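Putative rubredoxin reductase (Rhodopseudomonas palustris, PDB 3FG2) is an FAD-containing ferredoxin reductase that probably passes electrons from NADH to the ferredoxin serving the cytochrome CYP199A2. Local coordinates at residues A9-F14 with Y40-L45; E291-A296 with W319-Q324. All blocks are in the same frame, centred on the assembly; numbering follows the deposited sequence.

Both contacts are organised round the same FAD. Interaction 1 is buried and follows the cofactor from pyrophosphate to flavin; the start of helix 11-22 and a loop pack H11 and the R42 guanidinium round the phosphates and ribityl chain, with backbone amides turned to the cofactor. Interaction 2 is partly buried and meets mainly ribityl O3' and the pyrimidine end of the flavin, setting the start of helix 293-306 against edge strand 319-324 of the C-terminal sheet through tryptophan and phenylalanine rings. Each has a bridging water, the second also reaching FAD O2. The two touch directly, V293 packing on H11 and P43, and A296 on H11 and A12.

Interaction 1. Residues A9-F14 with Y40-L45. With FAD (flavin-adenine dinucleotide), chain B.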
loop_
_atom_site.group_PDB
_atom_site.type_symbol
_atom_site.label_atom_id
_atom_site.label_comp_id
_atom_site.label_asym_id
_atom_site.label_seq_id
_atom_site.Cartn_x
_atom_site.Cartn_y
_atom_site.Cartn_z
ATOM N N ALA A 9 7.858 12.146 -2.763
ATOM C CA ALA A 9 8.238 11.622 -4.071
ATOM C C ALA A 9 8.168 10.100 -4.171
ATOM O O ALA A 9 9.123 9.454 -4.609
ATOM C CB ALA A 9 9.640 12.100 -4.435
ATOM N N GLY A 10 7.038 9.541 -3.741
ATOM C CA GLY A 10 6.827 8.108 -3.823
ATOM C C GLY A 10 5.983 7.883 -5.067
ATOM O O GLY A 10 6.053 8.686 -6.002
ATOM N N HIS A 11 5.169 6.831 -5.094
ATOM C CA HIS A 11 4.346 6.585 -6.270
ATOM C C HIS A 11 3.510 7.784 -6.709
ATOM O O HIS A 11 3.650 8.251 -7.832
ATOM C CB HIS A 11 3.441 5.371 -6.061
ATOM C CG HIS A 11 4.150 4.063 -6.223
ATOM N ND1 HIS A 11 4.844 3.461 -5.198
ATOM C CD2 HIS A 11 4.323 3.272 -7.310
ATOM C CE1 HIS A 11 5.416 2.355 -5.643
ATOM N NE2 HIS A 11 5.117 2.218 -6.922
ATOM N N ALA A 12 2.647 8.286 -5.834
ATOM C CA ALA A 12 1.799 9.430 -6.176
ATOM C C ALA A 12 2.574 10.713 -6.523
ATOM O O ALA A 12 2.255 11.396 -7.502
ATOM C CB ALA A 12 0.816 9.707 -5.038
ATOM N N GLY A 13 3.581 11.041 -5.717
ATOM C CA GLY A 13 4.360 12.239 -5.964
ATOM C C GLY A 13 5.036 12.220 -7.320
ATOM O O GLY A 13 4.970 13.189 -8.080
ATOM N N PHE A 14 5.691 11.107 -7.624
ATOM C CA PHE A 14 6.381 10.947 -8.894
ATOM C C PHE A 14 5.405 10.973 -10.072
ATOM O O PHE A 14 5.656 11.630 -11.084
ATOM C CB PHE A 14 7.153 9.627 -8.899
ATOM C CG PHE A 14 7.677 9.239 -10.248
ATOM C CD1 PHE A 14 8.764 9.896 -10.801
ATOM C CD2 PHE A 14 7.064 8.220 -10.976
ATOM C CE1 PHE A 14 9.241 9.545 -12.066
ATOM C CE2 PHE A 14 7.530 7.861 -12.242
ATOM C CZ PHE A 14 8.621 8.524 -12.788
ATOM N N TYR A 40 11.443 5.735 -5.932
ATOM C CA TYR A 40 11.455 4.299 -6.183
ATOM C C TYR A 40 10.141 3.553 -5.960
ATOM O O TYR A 40 9.195 4.076 -5.373
ATOM C CB TYR A 40 12.555 3.656 -5.334
ATOM C CG TYR A 40 12.331 3.769 -3.841
ATOM C CD1 TYR A 40 11.684 2.752 -3.138
ATOM C CD2 TYR A 40 12.771 4.885 -3.127
ATOM C CE1 TYR A 40 11.486 2.836 -1.763
ATOM C CE2 TYR A 40 12.575 4.982 -1.745
ATOM C CZ TYR A 40 11.932 3.949 -1.073
ATOM O OH TYR A 40 11.738 4.016 0.288
ATOM N N GLN A 41 10.113 2.311 -6.433
ATOM C CA GLN A 41 8.943 1.443 -6.329
ATOM C C GLN A 41 8.869 0.747 -4.968
ATOM O O GLN A 41 9.879 0.283 -4.440
ATOM C CB GLN A 41 8.994 0.367 -7.420
ATOM C CG GLN A 41 9.207 0.883 -8.844
ATOM C CD GLN A 41 9.659 -0.222 -9.795
ATOM O OE1 GLN A 41 8.946 -1.205 -10.012
ATOM N NE2 GLN A 41 10.856 -0.067 -10.355
ATOM N N ARG A 42 7.661 0.658 -4.423
ATOM C CA ARG A 42 7.434 0.010 -3.135
ATOM C C ARG A 42 7.138 -1.490 -3.208
ATOM O O ARG A 42 7.703 -2.278 -2.456
ATOM C CB ARG A 42 6.282 0.697 -2.396
ATOM C CG ARG A 42 6.713 1.783 -1.428
ATOM C CD ARG A 42 7.363 2.942 -2.140
ATOM N NE ARG A 42 7.902 3.928 -1.208
ATOM C CZ ARG A 42 8.550 5.024 -1.589
ATOM N NH1 ARG A 42 8.732 5.263 -2.879
ATOM N NH2 ARG A 42 9.025 5.880 -0.691
ATOM N N PRO A 43 6.257 -1.908 -4.125
ATOM C CA PRO A 43 5.898 -3.324 -4.259
ATOM C C PRO A 43 7.024 -4.348 -4.180
ATOM O O PRO A 43 6.888 -5.376 -3.509
ATOM C CB PRO A 43 5.167 -3.368 -5.602
ATOM C CG PRO A 43 4.500 -2.020 -5.651
ATOM C CD PRO A 43 5.623 -1.107 -5.188
ATOM N N PRO A 44 8.149 -4.095 -4.863
ATOM C CA PRO A 44 9.260 -5.054 -4.823
ATOM C C PRO A 44 9.964 -5.172 -3.462
ATOM O O PRO A 44 10.688 -6.138 -3.218
ATOM C CB PRO A 44 10.206 -4.528 -5.907
ATOM C CG PRO A 44 9.288 -3.771 -6.837
ATOM C CD PRO A 44 8.398 -3.052 -5.872
ATOM N N LEU A 45 9.747 -4.191 -2.586
ATOM C CA LEU A 45 10.385 -4.163 -1.269
ATOM C C LEU A 45 10.158 -5.382 -0.380
ATOM O O LEU A 45 11.048 -5.779 0.371
ATOM C CB LEU A 45 9.954 -2.907 -0.517
ATOM C CG LEU A 45 10.440 -1.580 -1.108
ATOM C CD1 LEU A 45 9.801 -0.422 -0.356
ATOM C CD2 LEU A 45 11.963 -1.506 -1.024
HETATM P PA FAD B . 4.574 6.498 -0.777
HETATM O O1A FAD B . 4.709 5.956 0.600
HETATM O O2A FAD B . 5.006 5.796 -1.852
HETATM O O5B FAD B . 5.559 7.675 -0.691
HETATM C C5B FAD B . 5.484 8.751 0.298
HETATM C C4B FAD B . 6.834 9.488 0.158
HETATM O O4B FAD B . 6.665 10.820 0.774
HETATM C C3B FAD B . 8.025 8.842 0.891
HETATM O O3B FAD B . 9.208 8.717 0.165
HETATM C C2B FAD B . 8.088 9.653 2.154
HETATM O O2B FAD B . 9.311 9.561 2.817
HETATM C C1B FAD B . 7.848 11.031 1.612
HETATM N N9A FAD B . 7.406 12.060 2.556
HETATM C C8A FAD B . 6.565 11.895 3.627
HETATM N N7A FAD B . 6.359 13.020 4.301
HETATM C C5A FAD B . 7.094 13.966 3.648
HETATM C C6A FAD B . 7.290 15.411 3.902
HETATM N N6A FAD B . 6.735 16.073 4.890
HETATM N N1A FAD B . 8.123 16.048 3.003
HETATM C C2A FAD B . 8.724 15.395 1.954
HETATM N N3A FAD B . 8.599 14.080 1.654
HETATM C C4A FAD B . 7.771 13.404 2.532
HETATM N N1 FAD B . 0.420 -1.665 -3.481
HETATM C C2 FAD B . -0.038 -2.424 -4.476
HETATM O O2 FAD B . -0.980 -2.090 -5.130
HETATM N N3 FAD B . 0.571 -3.675 -4.820
HETATM C C4 FAD B . 1.674 -4.155 -4.136
HETATM O O4 FAD B . 2.168 -5.220 -4.461
HETATM C C4X FAD B . 2.188 -3.331 -3.046
HETATM N N5 FAD B . 3.271 -3.744 -2.345
HETATM C C5X FAD B . 3.740 -2.935 -1.325
HETATM C C6 FAD B . 4.887 -3.380 -0.609
HETATM C C7 FAD B . 5.431 -2.638 0.420
HETATM C C7M FAD B . 6.654 -3.156 1.151
HETATM C C8 FAD B . 4.821 -1.357 0.797
HETATM C C8M FAD B . 5.365 -0.491 1.911
HETATM C C9 FAD B . 3.681 -0.909 0.097
HETATM C C9A FAD B . 3.138 -1.682 -0.958
HETATM N N10 FAD B . 1.974 -1.273 -1.733
HETATM C C10 FAD B . 1.503 -2.057 -2.749
HETATM C "C1'" FAD B . 1.342 0.022 -1.377
HETATM C "C2'" FAD B . 1.951 1.176 -2.230
HETATM O "O2'" FAD B . 3.349 1.166 -2.051
HETATM C "C3'" FAD B . 1.338 2.478 -1.756
HETATM O "O3'" FAD B . -0.068 2.452 -1.979
HETATM C "C4'" FAD B . 1.950 3.642 -2.515
HETATM O "O4'" FAD B . 3.387 3.684 -2.308
HETATM C "C5'" FAD B . 1.325 4.922 -2.014
HETATM O "O5'" FAD B . 2.017 6.109 -2.793
HETATM P P FAD B . 2.240 7.418 -2.091
HETATM O O1P FAD B . 2.896 8.271 -3.214
HETATM O O2P FAD B . 1.090 7.970 -1.526
HETATM O O3P FAD B . 3.187 7.249 -0.986
HETATM O O HOH W 1 10.603 7.068 -3.550
#
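The imidazole of H11 lies against the backbone where R42 meets P43: its CE1 comes edge-on, near the ring plane, to within 3.1 Å of R42 N. P43 CD approaches the same carbon. With CG anti to the carbonyl carbon (chi1 -78°), the ring also reaches the ribityl chain, ND1 sharing a 3.2 Å hydrogen bond with FAD O4'.

R42 threads between Y40 and the pyrophosphate. One face of its guanidinium has Y40 CZ 3.5 Å above it, the opposite face FAD O2A. NH1 sits 3.6 Å from G10 CA and donates to water 1, which also links A9 O with Y40 N; NH2 makes a salt bridge to E35, itself an FAD ligand. With an alanine in place of R42, E35 would probably lose its charge partner, phosphate oxygen O2A its positive neighbour, and the Y40 ring the flat group against it.

G10 has no side chain; a CB there would run into FAD O5B. Just beyond it A12 N donates to FAD O1P at 2.6 Å, the helix start facing the phosphates as in a Rossmann-type GxGxxG turn. Helix 11-22 thus begins at the pyrophosphate, the loop after strand 29-32 closes over H11, and F14 packs against helix 64-69.

Interaction 2. Residues E291-A296 with W319-Q324; sequences ESVQNA and WFWSDQ. With FAD (flavin-adenine dinucleotide), chain B.
E291 turns its carbonyl oxygen toward the rim of the F320 ring, O to CD1 being 4.0 Å, where the FAD-binding pyridine nucleotide-disulphide oxidoreductase fold joins the Reductase C-terminal sheet: the chain enters helix 293-306 beside strand 319-324, an edge strand of that antiparallel sheet. The E291 carboxylate is engaged elsewhere, in a salt bridge with R289.

S292 is the N-cap. Its OG lies between the backbone N and the carbonyl carbon (chi1 71°), from where it accepts a 3.0 Å hydrogen bond from N295 N. On the same side chain, CB rests 3.5 Å from F320 CD1.

V293 opens the first turn and gives its amide to the flavin, N to FAD O2 at 3.2 Å and nearly straight (168°). Having a helix start and this N-H at the pyrimidine end would probably help to stabilise negative charge on the reduced flavin. The CG2 methyl packs on W321 CH2, while the indole of W321 turns a face to the cofactor, with FAD N3 3.1 Å above its plane and over its centre.

Q294 lays its aliphatic part on W319: CG stands 3.5 Å from the centroid of the five-membered ring, a CH-pi contact over the face. The chain bends at chi2, and the amide beyond finds D298 through NE2; R378 makes a cation-pi contact with the same tryptophan. Water 2 accepts from Q294 N and donates to both W319 O and FAD O2, pinning helix, strand and flavin together.

A296 closes the first turn, its N bonded back to S292 O, and its CB methyl lies 3.6 Å from FAD O5'.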
loop_
_atom_site.group_PDB
_atom_site.type_symbol
_atom_site.label_atom_id
_atom_site.label_comp_id
_atom_site.label_asym_id
_atom_site.label_seq_id
_atom_site.Cartn_x
_atom_site.Cartn_y
_atom_site.Cartn_z
ATOM N N GLU A 291 -4.872 2.366 0.026
ATOM C CA GLU A 291 -3.435 2.118 -0.053
ATOM C C GLU A 291 -3.109 1.177 -1.198
ATOM O O GLU A 291 -3.119 -0.038 -1.019
ATOM C CB GLU A 291 -2.904 1.463 1.222
ATOM C CG GLU A 291 -3.182 2.177 2.524
ATOM C CD GLU A 291 -2.594 1.426 3.719
ATOM O OE1 GLU A 291 -3.063 1.667 4.851
ATOM O OE2 GLU A 291 -1.662 0.604 3.530
ATOM N N SER A 292 -2.811 1.722 -2.367
ATOM C CA SER A 292 -2.458 0.884 -3.498
ATOM C C SER A 292 -1.790 1.733 -4.573
ATOM O O SER A 292 -1.999 2.941 -4.642
ATOM C CB SER A 292 -3.704 0.194 -4.065
ATOM O OG SER A 292 -4.549 1.118 -4.732
ATOM N N VAL A 293 -0.976 1.093 -5.400
ATOM C CA VAL A 293 -0.286 1.787 -6.472
ATOM C C VAL A 293 -1.322 2.356 -7.416
ATOM O O VAL A 293 -1.173 3.463 -7.937
ATOM C CB VAL A 293 0.631 0.823 -7.242
ATOM C CG1 VAL A 293 1.167 1.495 -8.486
ATOM C CG2 VAL A 293 1.762 0.370 -6.334
ATOM N N GLN A 294 -2.380 1.583 -7.628
ATOM C CA GLN A 294 -3.465 1.995 -8.505
ATOM C C GLN A 294 -4.022 3.327 -8.028
ATOM O O GLN A 294 -4.141 4.277 -8.799
ATOM C CB GLN A 294 -4.561 0.922 -8.506
ATOM C CG GLN A 294 -5.901 1.360 -9.078
ATOM C CD GLN A 294 -6.735 2.131 -8.071
ATOM O OE1 GLN A 294 -6.866 1.722 -6.921
ATOM N NE2 GLN A 294 -7.312 3.240 -8.503
ATOM N N ASN A 295 -4.349 3.392 -6.744
ATOM C CA ASN A 295 -4.899 4.605 -6.167
ATOM C C ASN A 295 -3.953 5.797 -6.266
ATOM O O ASN A 295 -4.370 6.903 -6.602
ATOM C CB ASN A 295 -5.265 4.362 -4.708
ATOM C CG ASN A 295 -5.853 5.585 -4.054
ATOM O OD1 ASN A 295 -5.219 6.218 -3.203
ATOM N ND2 ASN A 295 -7.068 5.940 -4.457
ATOM N N ALA A 296 -2.680 5.571 -5.968
ATOM C CA ALA A 296 -1.692 6.639 -6.024
ATOM C C ALA A 296 -1.573 7.153 -7.450
ATOM O O ALA A 296 -1.551 8.360 -7.702
ATOM C CB ALA A 296 -0.331 6.121 -5.537
ATOM N N TRP A 319 -8.153 -1.591 -7.388
ATOM C CA TRP A 319 -7.681 -2.953 -7.574
ATOM C C TRP A 319 -6.328 -3.075 -6.880
ATOM O O TRP A 319 -5.554 -2.117 -6.823
ATOM C CB TRP A 319 -7.585 -3.342 -9.059
ATOM C CG TRP A 319 -6.867 -2.392 -9.957
ATOM C CD1 TRP A 319 -7.408 -1.344 -10.644
ATOM C CD2 TRP A 319 -5.480 -2.433 -10.313
ATOM N NE1 TRP A 319 -6.446 -0.730 -11.413
ATOM C CE2 TRP A 319 -5.253 -1.377 -11.226
ATOM C CE3 TRP A 319 -4.408 -3.258 -9.950
ATOM C CZ2 TRP A 319 -3.995 -1.125 -11.781
ATOM C CZ3 TRP A 319 -3.161 -3.011 -10.501
ATOM C CH2 TRP A 319 -2.965 -1.949 -11.408
ATOM N N PHE A 320 -6.059 -4.254 -6.334
ATOM C CA PHE A 320 -4.823 -4.494 -5.606
ATOM C C PHE A 320 -4.253 -5.856 -5.978
ATOM O O PHE A 320 -4.895 -6.634 -6.697
ATOM C CB PHE A 320 -5.105 -4.489 -4.100
ATOM C CG PHE A 320 -6.156 -3.493 -3.667
ATOM C CD1 PHE A 320 -5.799 -2.334 -2.979
ATOM C CD2 PHE A 320 -7.511 -3.729 -3.922
ATOM C CE1 PHE A 320 -6.769 -1.426 -2.548
ATOM C CE2 PHE A 320 -8.497 -2.826 -3.498
ATOM C CZ PHE A 320 -8.121 -1.673 -2.808
ATOM N N TRP A 321 -3.050 -6.144 -5.489
ATOM C CA TRP A 321 -2.435 -7.445 -5.728
ATOM C C TRP A 321 -1.412 -7.749 -4.641
ATOM O O TRP A 321 -0.997 -6.860 -3.899
ATOM C CB TRP A 321 -1.792 -7.507 -7.115
ATOM C CG TRP A 321 -0.396 -6.953 -7.208
ATOM C CD1 TRP A 321 0.774 -7.636 -7.019
ATOM C CD2 TRP A 321 -0.031 -5.616 -7.560
ATOM N NE1 TRP A 321 1.844 -6.806 -7.239
ATOM C CE2 TRP A 321 1.381 -5.559 -7.572
ATOM C CE3 TRP A 321 -0.758 -4.459 -7.869
ATOM C CZ2 TRP A 321 2.083 -4.385 -7.884
ATOM C CZ3 TRP A 321 -0.059 -3.290 -8.180
ATOM C CH2 TRP A 321 1.348 -3.266 -8.184
ATOM N N SER A 322 -1.030 -9.017 -4.536
ATOM C CA SER A 322 -0.065 -9.445 -3.533
ATOM C C SER A 322 0.626 -10.696 -4.061
ATOM O O SER A 322 -0.021 -11.560 -4.658
ATOM C CB SER A 322 -0.787 -9.754 -2.214
ATOM O OG SER A 322 0.132 -10.035 -1.175
ATOM N N ASP A 323 1.936 -10.784 -3.849
ATOM C CA ASP A 323 2.717 -11.934 -4.315
ATOM C C ASP A 323 3.263 -12.679 -3.103
ATOM O O ASP A 323 4.232 -12.239 -2.482
ATOM C CB ASP A 323 3.891 -11.467 -5.197
ATOM C CG ASP A 323 3.436 -10.740 -6.465
ATOM O OD1 ASP A 323 4.308 -10.251 -7.222
ATOM O OD2 ASP A 323 2.214 -10.654 -6.705
ATOM N N GLN A 324 2.650 -13.804 -2.761
ATOM C CA GLN A 324 3.100 -14.570 -1.604
ATOM C C GLN A 324 3.632 -15.924 -2.031
ATOM O O GLN A 324 2.874 -16.794 -2.481
ATOM C CB GLN A 324 1.948 -14.721 -0.598
ATOM C CG GLN A 324 1.491 -13.385 0.015
ATOM C CD GLN A 324 0.209 -13.510 0.831
ATOM O OE1 GLN A 324 -0.029 -14.534 1.473
ATOM N NE2 GLN A 324 -0.616 -12.459 0.820
HETATM P PA FAD B . 4.574 6.498 -0.777
HETATM O O1A FAD B . 4.709 5.956 0.600
HETATM O O2A FAD B . 5.006 5.796 -1.852
HETATM O O5B FAD B . 5.559 7.675 -0.691
HETATM C C5B FAD B . 5.484 8.751 0.298
HETATM C C4B FAD B . 6.834 9.488 0.158
HETATM O O4B FAD B . 6.665 10.820 0.774
HETATM C C3B FAD B . 8.025 8.842 0.891
HETATM O O3B FAD B . 9.208 8.717 0.165
HETATM C C2B FAD B . 8.088 9.653 2.154
HETATM O O2B FAD B . 9.311 9.561 2.817
HETATM C C1B FAD B . 7.848 11.031 1.612
HETATM N N9A FAD B . 7.406 12.060 2.556
HETATM C C8A FAD B . 6.565 11.895 3.627
HETATM N N7A FAD B . 6.359 13.020 4.301
HETATM C C5A FAD B . 7.094 13.966 3.648
HETATM C C6A FAD B . 7.290 15.411 3.902
HETATM N N6A FAD B . 6.735 16.073 4.890
HETATM N N1A FAD B . 8.123 16.048 3.003
HETATM C C2A FAD B . 8.724 15.395 1.954
HETATM N N3A FAD B . 8.599 14.080 1.654
HETATM C C4A FAD B . 7.771 13.404 2.532
HETATM N N1 FAD B . 0.420 -1.665 -3.481
HETATM C C2 FAD B . -0.038 -2.424 -4.476
HETATM O O2 FAD B . -0.980 -2.090 -5.130
HETATM N N3 FAD B . 0.571 -3.675 -4.820
HETATM C C4 FAD B . 1.674 -4.155 -4.136
HETATM O O4 FAD B . 2.168 -5.220 -4.461
HETATM C C4X FAD B . 2.188 -3.331 -3.046
HETATM N N5 FAD B . 3.271 -3.744 -2.345
HETATM C C5X FAD B . 3.740 -2.935 -1.325
HETATM C C6 FAD B . 4.887 -3.380 -0.609
HETATM C C7 FAD B . 5.431 -2.638 0.420
HETATM C C7M FAD B . 6.654 -3.156 1.151
HETATM C C8 FAD B . 4.821 -1.357 0.797
HETATM C C8M FAD B . 5.365 -0.491 1.911
HETATM C C9 FAD B . 3.681 -0.909 0.097
HETATM C C9A FAD B . 3.138 -1.682 -0.958
HETATM N N10 FAD B . 1.974 -1.273 -1.733
HETATM C C10 FAD B . 1.503 -2.057 -2.749
HETATM C "C1'" FAD B . 1.342 0.022 -1.377
HETATM C "C2'" FAD B . 1.951 1.176 -2.230
HETATM O "O2'" FAD B . 3.349 1.166 -2.051
HETATM C "C3'" FAD B . 1.338 2.478 -1.756
HETATM O "O3'" FAD B . -0.068 2.452 -1.979
HETATM C "C4'" FAD B . 1.950 3.642 -2.515
HETATM O "O4'" FAD B . 3.387 3.684 -2.308
HETATM C "C5'" FAD B . 1.325 4.922 -2.014
HETATM O "O5'" FAD B . 2.017 6.109 -2.793
HETATM P P FAD B . 2.240 7.418 -2.091
HETATM O O1P FAD B . 2.896 8.271 -3.214
HETATM O O2P FAD B . 1.090 7.970 -1.526
HETATM O O3P FAD B . 3.187 7.249 -0.986
HETATM O O HOH W 2 -2.953 -1.429 -7.225
#